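Local coordinates for protein putative polyketide synthase (Brevibacillus brevis, PDB 6HP2) that transfers methyl groups to oxygen as the O-methyltransferase domain of a trans-AT polyketide synthase that probably takes part in bacillaene biosynthesis, at residues A[67-70]-A[71-74]; A[217-221]-A[222-226]; A[255-258]-A[259-263]; A[267-270]-A[271-274]; A[299-302]-A[303-306]. All blocks are in the same frame, centred on the assembly; numbering follows the deposited sequence.

Contact 1 (A[67-70]-A[71-74]); sequences EKYP and LERE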
# COMPACT_ATOMS: atom_id res chain seq x y z
N GLU A 67 -22.68 -0.69 -7.21
CA GLU A 67 -24.08 -0.69 -6.81
C GLU A 67 -24.78 -1.94 -7.30
O GLU A 67 -25.76 -2.39 -6.71
CB GLU A 67 -24.82 0.55 -7.34
CG GLU A 67 -24.28 1.89 -6.86
CD GLU A 67 -23.09 2.37 -7.67
OE1 GLU A 67 -22.59 1.60 -8.53
OE2 GLU A 67 -22.65 3.52 -7.45
N LYS A 68 -24.32 -2.50 -8.41
CA LYS A 68 -24.88 -3.74 -8.93
C LYS A 68 -24.30 -4.99 -8.25
O LYS A 68 -24.96 -6.03 -8.25
CB LYS A 68 -24.61 -3.81 -10.43
CG LYS A 68 -25.24 -4.98 -11.14
CD LYS A 68 -25.04 -4.88 -12.66
CE LYS A 68 -25.59 -6.09 -13.39
NZ LYS A 68 -25.39 -5.99 -14.86
N TYR A 69 -23.10 -4.91 -7.67
CA TYR A 69 -22.45 -6.08 -7.06
C TYR A 69 -22.00 -5.77 -5.64
O TYR A 69 -20.84 -5.91 -5.29
CB TYR A 69 -21.29 -6.57 -7.91
CG TYR A 69 -21.63 -6.94 -9.35
CD1 TYR A 69 -22.31 -8.12 -9.66
CD2 TYR A 69 -21.28 -6.09 -10.40
CE1 TYR A 69 -22.63 -8.44 -10.97
CE2 TYR A 69 -21.59 -6.41 -11.71
CZ TYR A 69 -22.26 -7.58 -11.99
OH TYR A 69 -22.54 -7.89 -13.28
N PRO A 70 -22.95 -5.47 -4.74
CA PRO A 70 -22.53 -5.07 -3.41
C PRO A 70 -21.91 -6.21 -2.61
O PRO A 70 -21.05 -5.98 -1.79
CB PRO A 70 -23.83 -4.57 -2.77
CG PRO A 70 -24.89 -5.23 -3.54
CD PRO A 70 -24.39 -5.30 -4.95
N LEU A 71 -22.41 -7.43 -2.76
CA LEU A 71 -21.95 -8.53 -1.92
C LEU A 71 -20.63 -9.08 -2.44
O LEU A 71 -19.75 -9.50 -1.64
CB LEU A 71 -23.01 -9.65 -1.89
CG LEU A 71 -24.33 -9.30 -1.19
CD1 LEU A 71 -25.29 -10.45 -1.31
CD2 LEU A 71 -24.00 -8.99 0.27
N GLU A 72 -20.47 -9.08 -3.76
CA GLU A 72 -19.17 -9.38 -4.32
C GLU A 72 -18.16 -8.34 -3.89
O GLU A 72 -16.98 -8.66 -3.64
CB GLU A 72 -19.24 -9.49 -5.84
CG GLU A 72 -20.10 -10.60 -6.40
CD GLU A 72 -21.62 -10.27 -6.47
OE1 GLU A 72 -22.04 -9.15 -6.09
OE2 GLU A 72 -22.37 -11.16 -6.90
N ARG A 73 -18.61 -7.09 -3.76
CA ARG A 73 -17.70 -6.06 -3.32
C ARG A 73 -17.32 -6.25 -1.86
O ARG A 73 -16.21 -5.89 -1.45
CB ARG A 73 -18.33 -4.67 -3.55
CG ARG A 73 -17.34 -3.50 -3.31
CD ARG A 73 -16.21 -3.45 -4.33
NE ARG A 73 -15.16 -2.47 -4.06
CZ ARG A 73 -14.25 -2.57 -3.08
NH1 ARG A 73 -14.29 -3.59 -2.24
NH2 ARG A 73 -13.31 -1.64 -2.92
N GLU A 74 -18.20 -6.86 -1.07
CA GLU A 74 -17.85 -7.25 0.29
C GLU A 74 -16.77 -8.32 0.29
O GLU A 74 -15.90 -8.33 1.18
CB GLU A 74 -19.10 -7.72 1.04
CG GLU A 74 -18.96 -8.06 2.48
CD GLU A 74 -20.24 -8.69 3.05
OE1 GLU A 74 -20.19 -9.85 3.53
OE2 GLU A 74 -21.31 -8.04 3.00

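Contact 2 (A[217-221]-A[222-226]); sequences SIPTV and QEWIE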
# COMPACT_ATOMS: atom_id res chain seq x y z
N SER A 217 6.19 5.09 -12.04
CA SER A 217 7.61 4.80 -12.09
C SER A 217 7.89 3.71 -11.06
O SER A 217 7.64 3.89 -9.85
CB SER A 217 8.45 6.07 -11.77
OG SER A 217 7.95 6.75 -10.66
N ILE A 218 8.46 2.59 -11.55
CA ILE A 218 8.67 1.44 -10.67
C ILE A 218 10.15 1.11 -10.65
O ILE A 218 10.68 0.73 -11.67
CB ILE A 218 7.83 0.24 -11.12
CG1 ILE A 218 6.35 0.59 -11.07
CG2 ILE A 218 8.15 -1.00 -10.32
CD1 ILE A 218 5.45 -0.46 -11.75
N PRO A 219 10.82 1.23 -9.51
CA PRO A 219 12.26 0.96 -9.46
C PRO A 219 12.54 -0.52 -9.57
O PRO A 219 11.73 -1.36 -9.19
CB PRO A 219 12.68 1.47 -8.05
CG PRO A 219 11.53 2.40 -7.64
CD PRO A 219 10.31 1.80 -8.23
N THR A 220 13.72 -0.83 -10.13
CA THR A 220 14.20 -2.19 -10.17
C THR A 220 14.58 -2.69 -8.78
O THR A 220 14.71 -1.93 -7.82
CB THR A 220 15.44 -2.28 -11.06
OG1 THR A 220 16.49 -1.52 -10.45
CG2 THR A 220 15.16 -1.71 -12.47
N VAL A 221 14.90 -3.98 -8.71
CA VAL A 221 15.45 -4.56 -7.48
C VAL A 221 16.65 -3.75 -7.00
O VAL A 221 16.73 -3.32 -5.86
CB VAL A 221 15.86 -6.03 -7.72
CG1 VAL A 221 16.67 -6.58 -6.55
CG2 VAL A 221 14.60 -6.87 -8.00
N GLN A 222 17.63 -3.55 -7.88
CA GLN A 222 18.84 -2.87 -7.49
C GLN A 222 18.57 -1.44 -7.06
O GLN A 222 19.20 -0.94 -6.13
CB GLN A 222 19.87 -2.93 -8.65
CG GLN A 222 21.22 -2.37 -8.25
CD GLN A 222 21.90 -3.18 -7.11
OE1 GLN A 222 21.74 -4.40 -7.00
NE2 GLN A 222 22.64 -2.48 -6.25
N GLU A 223 17.65 -0.76 -7.74
CA GLU A 223 17.34 0.62 -7.37
C GLU A 223 16.66 0.67 -6.00
O GLU A 223 16.89 1.61 -5.24
CB GLU A 223 16.46 1.29 -8.47
CG GLU A 223 17.18 1.58 -9.74
CD GLU A 223 16.26 2.11 -10.85
OE1 GLU A 223 15.07 1.75 -10.88
OE2 GLU A 223 16.75 2.89 -11.68
N TRP A 224 15.83 -0.31 -5.66
CA TRP A 224 15.19 -0.33 -4.35
C TRP A 224 16.20 -0.56 -3.25
O TRP A 224 16.17 0.10 -2.20
CB TRP A 224 14.13 -1.45 -4.32
CG TRP A 224 12.77 -1.02 -4.71
CD1 TRP A 224 12.07 -1.42 -5.80
CD2 TRP A 224 11.87 -0.24 -3.92
NE1 TRP A 224 10.80 -0.89 -5.76
CE2 TRP A 224 10.66 -0.15 -4.62
CE3 TRP A 224 12.00 0.43 -2.69
CZ2 TRP A 224 9.56 0.60 -4.17
CZ3 TRP A 224 10.88 1.17 -2.23
CH2 TRP A 224 9.69 1.22 -2.96
N ILE A 225 17.15 -1.47 -3.49
CA ILE A 225 18.22 -1.72 -2.54
C ILE A 225 18.95 -0.44 -2.20
O ILE A 225 19.19 -0.11 -1.02
CB ILE A 225 19.18 -2.77 -3.14
CG1 ILE A 225 18.49 -4.13 -3.18
CG2 ILE A 225 20.57 -2.77 -2.36
CD1 ILE A 225 19.32 -5.19 -3.98
N GLU A 226 19.37 0.28 -3.23
CA GLU A 226 20.15 1.51 -3.07
C GLU A 226 19.33 2.70 -2.58
O GLU A 226 19.84 3.52 -1.80
CB GLU A 226 20.83 1.82 -4.39
CG GLU A 226 21.90 0.77 -4.75
CD GLU A 226 22.43 0.91 -6.19
OE1 GLU A 226 22.05 1.84 -6.94
OE2 GLU A 226 23.18 0.01 -6.59

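Contact 3 (A[255-258]-A[259-263]); sequences EQYI and KHLPK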
# COMPACT_ATOMS: atom_id res chain seq x y z
N GLU A 255 -10.77 -6.46 -21.47
CA GLU A 255 -10.46 -5.49 -22.51
C GLU A 255 -11.69 -5.21 -23.37
O GLU A 255 -11.97 -4.05 -23.69
CB GLU A 255 -9.31 -6.00 -23.38
CG GLU A 255 -8.04 -6.26 -22.59
CD GLU A 255 -6.79 -6.20 -23.45
OE1 GLU A 255 -6.69 -6.99 -24.41
OE2 GLU A 255 -5.93 -5.34 -23.18
N GLN A 256 -12.45 -6.25 -23.71
CA GLN A 256 -13.74 -6.07 -24.37
C GLN A 256 -14.72 -5.33 -23.46
O GLN A 256 -15.41 -4.39 -23.90
CB GLN A 256 -14.33 -7.43 -24.76
CG GLN A 256 -13.74 -8.02 -26.03
CD GLN A 256 -14.25 -7.31 -27.28
OE1 GLN A 256 -15.46 -7.28 -27.54
NE2 GLN A 256 -13.34 -6.74 -28.05
N TYR A 257 -14.79 -5.74 -22.20
CA TYR A 257 -15.78 -5.18 -21.29
C TYR A 257 -15.64 -3.67 -21.19
O TYR A 257 -16.62 -2.94 -21.36
CB TYR A 257 -15.66 -5.83 -19.90
CG TYR A 257 -16.56 -5.18 -18.85
CD1 TYR A 257 -17.92 -5.28 -18.94
CD2 TYR A 257 -16.01 -4.49 -17.76
CE1 TYR A 257 -18.75 -4.69 -18.00
CE2 TYR A 257 -16.81 -3.91 -16.81
CZ TYR A 257 -18.21 -4.00 -16.95
OH TYR A 257 -19.05 -3.42 -16.02
N ILE A 258 -14.43 -3.18 -20.93
CA ILE A 258 -14.27 -1.76 -20.66
C ILE A 258 -14.47 -0.92 -21.91
O ILE A 258 -14.73 0.28 -21.80
CB ILE A 258 -12.91 -1.45 -20.00
CG1 ILE A 258 -11.78 -1.79 -20.93
CG2 ILE A 258 -12.77 -2.23 -18.65
CD1 ILE A 258 -10.45 -1.22 -20.46
N LYS A 259 -14.37 -1.51 -23.11
CA LYS A 259 -14.68 -0.77 -24.33
C LYS A 259 -16.17 -0.48 -24.49
O LYS A 259 -16.56 0.26 -25.41
CB LYS A 259 -14.19 -1.53 -25.56
CG LYS A 259 -12.69 -1.60 -25.71
CD LYS A 259 -12.33 -1.57 -27.20
CE LYS A 259 -11.18 -2.52 -27.51
NZ LYS A 259 -11.61 -3.94 -27.38
N HIS A 260 -17.01 -1.12 -23.68
CA HIS A 260 -18.44 -0.84 -23.64
C HIS A 260 -18.82 0.04 -22.45
O HIS A 260 -19.99 0.07 -22.07
CB HIS A 260 -19.22 -2.14 -23.60
CG HIS A 260 -19.13 -2.93 -24.86
ND1 HIS A 260 -18.07 -3.77 -25.14
CD2 HIS A 260 -19.96 -3.00 -25.93
CE1 HIS A 260 -18.26 -4.33 -26.32
NE2 HIS A 260 -19.40 -3.89 -26.82
N LEU A 261 -17.85 0.72 -21.85
CA LEU A 261 -18.04 1.65 -20.75
C LEU A 261 -17.66 3.05 -21.21
O LEU A 261 -16.86 3.21 -22.15
CB LEU A 261 -17.18 1.29 -19.53
CG LEU A 261 -17.38 -0.11 -18.99
CD1 LEU A 261 -16.46 -0.35 -17.79
CD2 LEU A 261 -18.84 -0.32 -18.63
N PRO A 262 -18.22 4.09 -20.59
CA PRO A 262 -17.88 5.46 -20.98
C PRO A 262 -16.37 5.65 -20.95
O PRO A 262 -15.67 5.09 -20.09
CB PRO A 262 -18.60 6.33 -19.94
CG PRO A 262 -19.76 5.48 -19.48
CD PRO A 262 -19.29 4.05 -19.56
N LYS A 263 -15.89 6.52 -21.84
CA LYS A 263 -14.47 6.84 -21.86
C LYS A 263 -13.94 7.15 -20.46
O LYS A 263 -12.94 6.58 -20.03
CB LYS A 263 -14.22 8.02 -22.80
CG LYS A 263 -12.78 8.34 -23.06
CD LYS A 263 -12.07 7.15 -23.69
CE LYS A 263 -10.68 7.52 -24.20
NZ LYS A 263 -9.90 6.30 -24.59

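Contact 4 (A[267-270]-A[271-274]); sequences DLYI and NTVN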
# COMPACT_ATOMS: atom_id res chain seq x y z
N ASP A 267 -10.99 5.15 -18.74
CA ASP A 267 -9.64 5.69 -18.60
C ASP A 267 -9.04 5.37 -17.24
O ASP A 267 -7.84 5.13 -17.13
CB ASP A 267 -9.66 7.21 -18.82
CG ASP A 267 -9.80 7.58 -20.28
OD1 ASP A 267 -9.33 6.80 -21.14
OD2 ASP A 267 -10.39 8.66 -20.57
N LEU A 268 -9.86 5.36 -16.18
CA LEU A 268 -9.32 5.17 -14.84
C LEU A 268 -8.94 3.72 -14.56
O LEU A 268 -8.03 3.47 -13.75
CB LEU A 268 -10.33 5.64 -13.79
CG LEU A 268 -11.70 4.97 -13.69
CD1 LEU A 268 -11.61 3.65 -13.01
CD2 LEU A 268 -12.72 5.89 -12.95
N TYR A 269 -9.59 2.75 -15.21
CA TYR A 269 -9.30 1.34 -14.97
C TYR A 269 -8.18 0.79 -15.85
O TYR A 269 -7.68 -0.32 -15.60
CB TYR A 269 -10.56 0.48 -15.18
CG TYR A 269 -10.49 -0.85 -14.46
CD1 TYR A 269 -10.70 -0.93 -13.11
CD2 TYR A 269 -10.21 -1.99 -15.14
CE1 TYR A 269 -10.58 -2.15 -12.43
CE2 TYR A 269 -10.09 -3.20 -14.50
CZ TYR A 269 -10.32 -3.27 -13.13
OH TYR A 269 -10.23 -4.46 -12.46
N ILE A 270 -7.74 1.57 -16.84
CA ILE A 270 -6.78 1.04 -17.79
C ILE A 270 -5.46 0.75 -17.09
O ILE A 270 -4.72 -0.15 -17.50
CB ILE A 270 -6.59 2.01 -18.97
CG1 ILE A 270 -5.75 1.36 -20.07
CG2 ILE A 270 -5.89 3.29 -18.50
CD1 ILE A 270 -6.36 0.11 -20.66
N ASN A 271 -5.12 1.52 -16.04
CA ASN A 271 -3.90 1.29 -15.29
C ASN A 271 -3.94 -0.06 -14.59
O ASN A 271 -2.91 -0.73 -14.44
CB ASN A 271 -3.68 2.41 -14.27
CG ASN A 271 -3.42 3.74 -14.92
OD1 ASN A 271 -3.52 3.88 -16.14
ND2 ASN A 271 -3.10 4.74 -14.11
N THR A 272 -5.13 -0.42 -14.06
CA THR A 272 -5.28 -1.73 -13.42
C THR A 272 -5.10 -2.83 -14.44
O THR A 272 -4.42 -3.82 -14.18
CB THR A 272 -6.66 -1.83 -12.76
OG1 THR A 272 -6.76 -0.83 -11.77
CG2 THR A 272 -6.85 -3.21 -12.16
N VAL A 273 -5.65 -2.65 -15.64
CA VAL A 273 -5.42 -3.63 -16.70
C VAL A 273 -3.92 -3.76 -17.00
O VAL A 273 -3.37 -4.87 -17.11
CB VAL A 273 -6.22 -3.26 -17.96
CG1 VAL A 273 -5.83 -4.19 -19.12
CG2 VAL A 273 -7.69 -3.33 -17.68
N ASN A 274 -3.24 -2.63 -17.14
CA ASN A 274 -1.82 -2.66 -17.47
C ASN A 274 -1.00 -3.31 -16.38
O ASN A 274 -0.08 -4.07 -16.65
CB ASN A 274 -1.33 -1.23 -17.70
CG ASN A 274 -1.85 -0.67 -19.02
OD1 ASN A 274 -2.17 -1.46 -19.92
ND2 ASN A 274 -1.95 0.65 -19.15

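Contact 5 (A[299-302]-A[303-306]); sequences YTKR and CEWN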
# COMPACT_ATOMS: atom_id res chain seq x y z
N TYR A 299 26.51 2.21 4.59
CA TYR A 299 25.67 2.12 3.39
C TYR A 299 25.86 0.77 2.74
O TYR A 299 24.89 0.11 2.37
CB TYR A 299 26.02 3.24 2.41
CG TYR A 299 25.40 3.08 1.05
CD1 TYR A 299 24.13 3.58 0.77
CD2 TYR A 299 26.09 2.44 0.04
CE1 TYR A 299 23.55 3.39 -0.47
CE2 TYR A 299 25.52 2.27 -1.21
CZ TYR A 299 24.27 2.76 -1.47
OH TYR A 299 23.73 2.64 -2.75
N THR A 300 27.12 0.33 2.60
CA THR A 300 27.39 -0.94 1.93
C THR A 300 26.71 -2.10 2.64
O THR A 300 26.17 -3.00 2.00
CB THR A 300 28.89 -1.15 1.81
OG1 THR A 300 29.45 -0.02 1.13
CG2 THR A 300 29.20 -2.42 1.03
N LYS A 301 26.71 -2.08 3.97
CA LYS A 301 26.08 -3.15 4.73
C LYS A 301 24.57 -3.07 4.65
O LYS A 301 23.87 -4.11 4.64
CB LYS A 301 26.53 -3.09 6.19
CG LYS A 301 27.96 -3.64 6.44
CD LYS A 301 28.02 -5.14 6.17
CE LYS A 301 29.27 -5.77 6.74
NZ LYS A 301 30.50 -5.20 6.14
N ARG A 302 24.03 -1.87 4.58
CA ARG A 302 22.60 -1.75 4.31
C ARG A 302 22.24 -2.34 2.96
O ARG A 302 21.20 -3.01 2.82
CB ARG A 302 22.16 -0.29 4.41
CG ARG A 302 22.30 0.28 5.84
CD ARG A 302 21.52 1.57 6.05
NE ARG A 302 22.02 2.70 5.30
CZ ARG A 302 22.82 3.64 5.79
NH1 ARG A 302 23.22 3.59 7.06
NH2 ARG A 302 23.22 4.63 5.03
N CYS A 303 23.08 -2.10 1.95
CA CYS A 303 22.83 -2.67 0.61
C CYS A 303 22.88 -4.18 0.64
O CYS A 303 22.02 -4.85 0.08
CB CYS A 303 23.87 -2.15 -0.40
SG CYS A 303 23.52 -0.46 -0.87
N GLU A 304 23.87 -4.74 1.33
CA GLU A 304 24.01 -6.19 1.37
C GLU A 304 22.85 -6.81 2.12
O GLU A 304 22.33 -7.85 1.71
CB GLU A 304 25.36 -6.57 2.02
CG GLU A 304 26.52 -6.07 1.18
CD GLU A 304 27.87 -6.39 1.79
OE1 GLU A 304 28.86 -6.42 1.01
OE2 GLU A 304 27.93 -6.60 3.03
N TRP A 305 22.39 -6.15 3.18
CA TRP A 305 21.22 -6.67 3.88
C TRP A 305 19.99 -6.65 2.97
O TRP A 305 19.24 -7.64 2.86
CB TRP A 305 20.96 -5.82 5.12
CG TRP A 305 19.86 -6.33 5.96
CD1 TRP A 305 18.55 -6.04 5.86
CD2 TRP A 305 19.99 -7.31 7.02
NE1 TRP A 305 17.85 -6.73 6.82
CE2 TRP A 305 18.71 -7.52 7.54
CE3 TRP A 305 21.07 -8.02 7.56
CZ2 TRP A 305 18.46 -8.42 8.59
CZ3 TRP A 305 20.83 -8.90 8.61
CH2 TRP A 305 19.54 -9.09 9.11
N ASN A 306 19.76 -5.53 2.32
CA ASN A 306 18.57 -5.43 1.47
C ASN A 306 18.61 -6.42 0.31
O ASN A 306 17.58 -7.01 -0.05
CB ASN A 306 18.43 -4.00 0.99
CG ASN A 306 18.04 -3.04 2.13
OD1 ASN A 306 17.55 -3.45 3.19
ND2 ASN A 306 18.29 -1.76 1.91

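Contact 1 (A[67-70]-A[71-74])
Glu-72 doubles its carboxylate back across the root of the Tyr-69 side chain, three residues earlier. OE1 of Glu-72 does the touching, lying 3.2 Å from CB of Tyr-69. OE1 of Glu-72 is also 3.7 Å from CD1 of Tyr-69 and near the ring plane, which places it at the edge of the phenol and not over a face. Carboxylate and ring stand almost square to one another, their planes 89° apart. The bend at chi2 of Glu-72 (83°), starting from a CG set beside the backbone N, is what turns the acid toward the tyrosine. No hydrogen bond joins the two side chains; the evidence is for oxygen resting against carbon, where the C-H groups of the tyrosine may offer a weak attraction.

The backbone supplies the polar part. Arg-73 N donates to Tyr-69 O at 3.0 Å with an N-H...O angle of 144°, and Glu-74 N donates to Pro-70 O at 3.1 Å. The first methylene of Arg-73 also leans on this turn, its CB 3.3 Å from Tyr-69 O, while the rest of the side chain leads away toward a weak hydrogen bond with Gln-80. Helix 59-64 lies alongside: Tyr-69 touches Arg-61, Glu-72 touches Val-62, and Arg-73 touches Val-62 and Ile-63.

Tyr-69 is the N-cap residue and Pro-70, which has no N-H to leave unbonded, opens the first turn. A carboxylate at the third helical position would be expected to suit the positive end of the helix dipole. Together these features are characteristic of a helix N-terminus, here that of helix 70-88.

Contact 2 (A[217-221]-A[222-226])
Glu-223 and Thr-220 form a capping box at the start of helix 221-230, and the glutamate can be followed atom by atom. Its CB lies 3.4 Å from Thr-220 OG1 and its CG 3.3 Å from the same oxygen, so the extended chain runs back past the threonine hydroxyl. CD then brings OE1 to Thr-220 N, a hydrogen bond of 3.0 Å with an N-H...O angle of 161°, received on the anti side of the carboxylate. The reciprocal bond runs from Glu-223 N to Thr-220 OG1, also 3.0 Å. Thr-220 can accept it because its OG1 sits between backbone N and carbonyl carbon (chi1 65°), facing the helix end.

Trp-224 packs on the residue before the cap. CB of Pro-219 lies over the face of its five-membered ring, 3.9 Å from the centroid, a CH-pi contact, while Thr-220 O meets the indole at its edge. The indole NE1 is satisfied elsewhere, by Tyr-201 O on strand 194-203, and its ring meets Phe-289, so the capped helix is bound against the main sheet. Across the first turn of the helix, Val-221 and Ile-225 lie side by side, CG1 of Val-221 being 3.9 Å from CD1 of Ile-225. Within the helix, Gln-222 NE2 donates to Glu-226 OE2 at 2.6 Å, in the amide plane but from 41° above the carboxylate plane.

Contact 3 (A[255-258]-A[259-263])
A type I beta turn from Ile-258 to Leu-261 leads from helix 254-258 toward helix 263-281, and its closing bond runs from Leu-261 N to Ile-258 O at 3.2 Å. The histidine within the turn is fixed twice. His-260 N donates to Tyr-257 O at 3.0 Å, and the ring reaches further back, ND1 of His-260 donating to Gln-256 O at 3.0 Å. That second bond is fairly straight, with an N-H...O angle of 162°. The acceptor lies in the imidazole plane, yet the donor stands 38° above the carbonyl plane of Gln-256. The same carbonyl also takes a weak bond from Lys-259 N, so a side chain and a backbone N-H share one oxygen.

Leu-261 covers the apolar side. Its CG sits over one face of the Tyr-257 ring, with CD1 of Leu-261 3.7 Å from CE2 of Tyr-257; the ring is swung to this position by a CG anti to its backbone N (chi1 173°). Helix 59-64 lies against this pair: Tyr-257 makes a cation-pi contact with Arg-61 and touches Ser-60, and Leu-261 packs on Leu-64 just before helix 263-281 begins.

Contact 4 (A[267-270]-A[271-274])
Tyr-269 and Thr-272 meet with the threonine centred on the phenol ring: CB of Thr-272 is 3.9 Å from the ring centroid and 9° off its normal, a CH-pi contact. Two conformations produce it. Tyr-269 has CG anti to the backbone N, though opened to a chi1 of -158°, which swings the ring forward along the helix. Thr-272 turns its methyl, not its hydroxyl, away from its own backbone N, and CG2 of Thr-272 thereby rests 3.6 Å from CZ of Tyr-269. The side chain of Val-273 crosses that of Tyr-269 at about a right angle, its CG2 3.8 Å from CD2 of Tyr-269.

All of this lies on helix 263-281 at a kink, where N of Asn-271 and of Thr-272 have no bond to the carbonyls four residues back. Regular bonding resumes with Val-273 N to Tyr-269 O at 3.1 Å and Asn-274 N to Ile-270 O at 2.9 Å. The buried tyrosine is also touched by Met-59, Ser-60 and Leu-64 of helix 59-64, and by Val-254.

On another side of the helix, Ile-270 holds CG1 anti to its backbone N, which leaves CG2 between that N and the carbonyl carbon. CG2 of Ile-270 consequently meets OD1 of Asn-271 at 3.4 Å.

Contact 5 (A[299-302]-A[303-306])
Two first torsions bring Tyr-299 and Cys-303 together: the tyrosine holds CG anti to its backbone N (chi1 169°), sending the ring forward along the helix, while Cys-303 places SG beside its own backbone N (chi1 -75°), pointing back. The sulfur comes over one face of the phenol, 3.7 Å from the centroid and 28° off the normal. It is displaced toward the hydroxyl-bearing rim, SG of Cys-303 lying 3.4 Å from both CZ and CE2 of Tyr-299. This is a cysteine sulfur-aromatic contact, made between residues four apart.

It belongs to the opening turns of helix 299-310, whose backbone is regular here. Cys-303 N donates to Tyr-299 O at 2.9 Å, and the same step of four joins Glu-304 N to Thr-300 O, Trp-305 N to Lys-301 O and Asn-306 N to Arg-302 O. Tyr-299 and Cys-303 also touch Ala-229 of helix 221-230, so the sulfur and ring lie at a junction of two helices.

On the solvent-exposed face, Glu-304 runs alongside Thr-300, its CG 3.2 Å from Thr-300 O. Its OE2 then meets the aliphatic part of Lys-301, 3.5 Å from CD of that lysine. NZ of Lys-301 stays 4.3 Å from OE2 of Glu-304, beyond a salt bridge, so any electrostatic attraction is probably modest.

Other polar ends have partners beyond this helix. Buried Arg-302 donates through NE to Ala-229 O and through NH1 to Ala-294 O. Trp-305 NE1 donates to Ile-235 O of strand 233-240, and buried Asn-306 pairs with the same strand, OD1 accepting from Ile-235 N and ND2 donating to Leu-233 O.

In the fold
The five contacts of this Rossmann-like methyltransferase domain fall into two groups. Contacts 2 and 5 touch: Glu-226 CG lies 3.3 Å from Tyr-299 OH, joining helix 221-230 to helix 299-310. Contacts 3 and 4 lie on consecutive helices with centres 11 Å apart, and contact 1 comes within about 6 Å of contact 3 at the nearest atoms. Helix 59-64 links these three, since Arg-61 meets both Tyr-69 and Tyr-257, and Ser-60 touches both Tyr-257 and Tyr-269. Contact 5 is about 46 Å, centre to centre, from both contact 1 and contact 3, across the chain's centre. Bound S-adenosyl-L-homocysteine is about 9 Å from the side chain of Arg-73, about 10 Å from that of Asn-271 and about 13 Å from that of Trp-224.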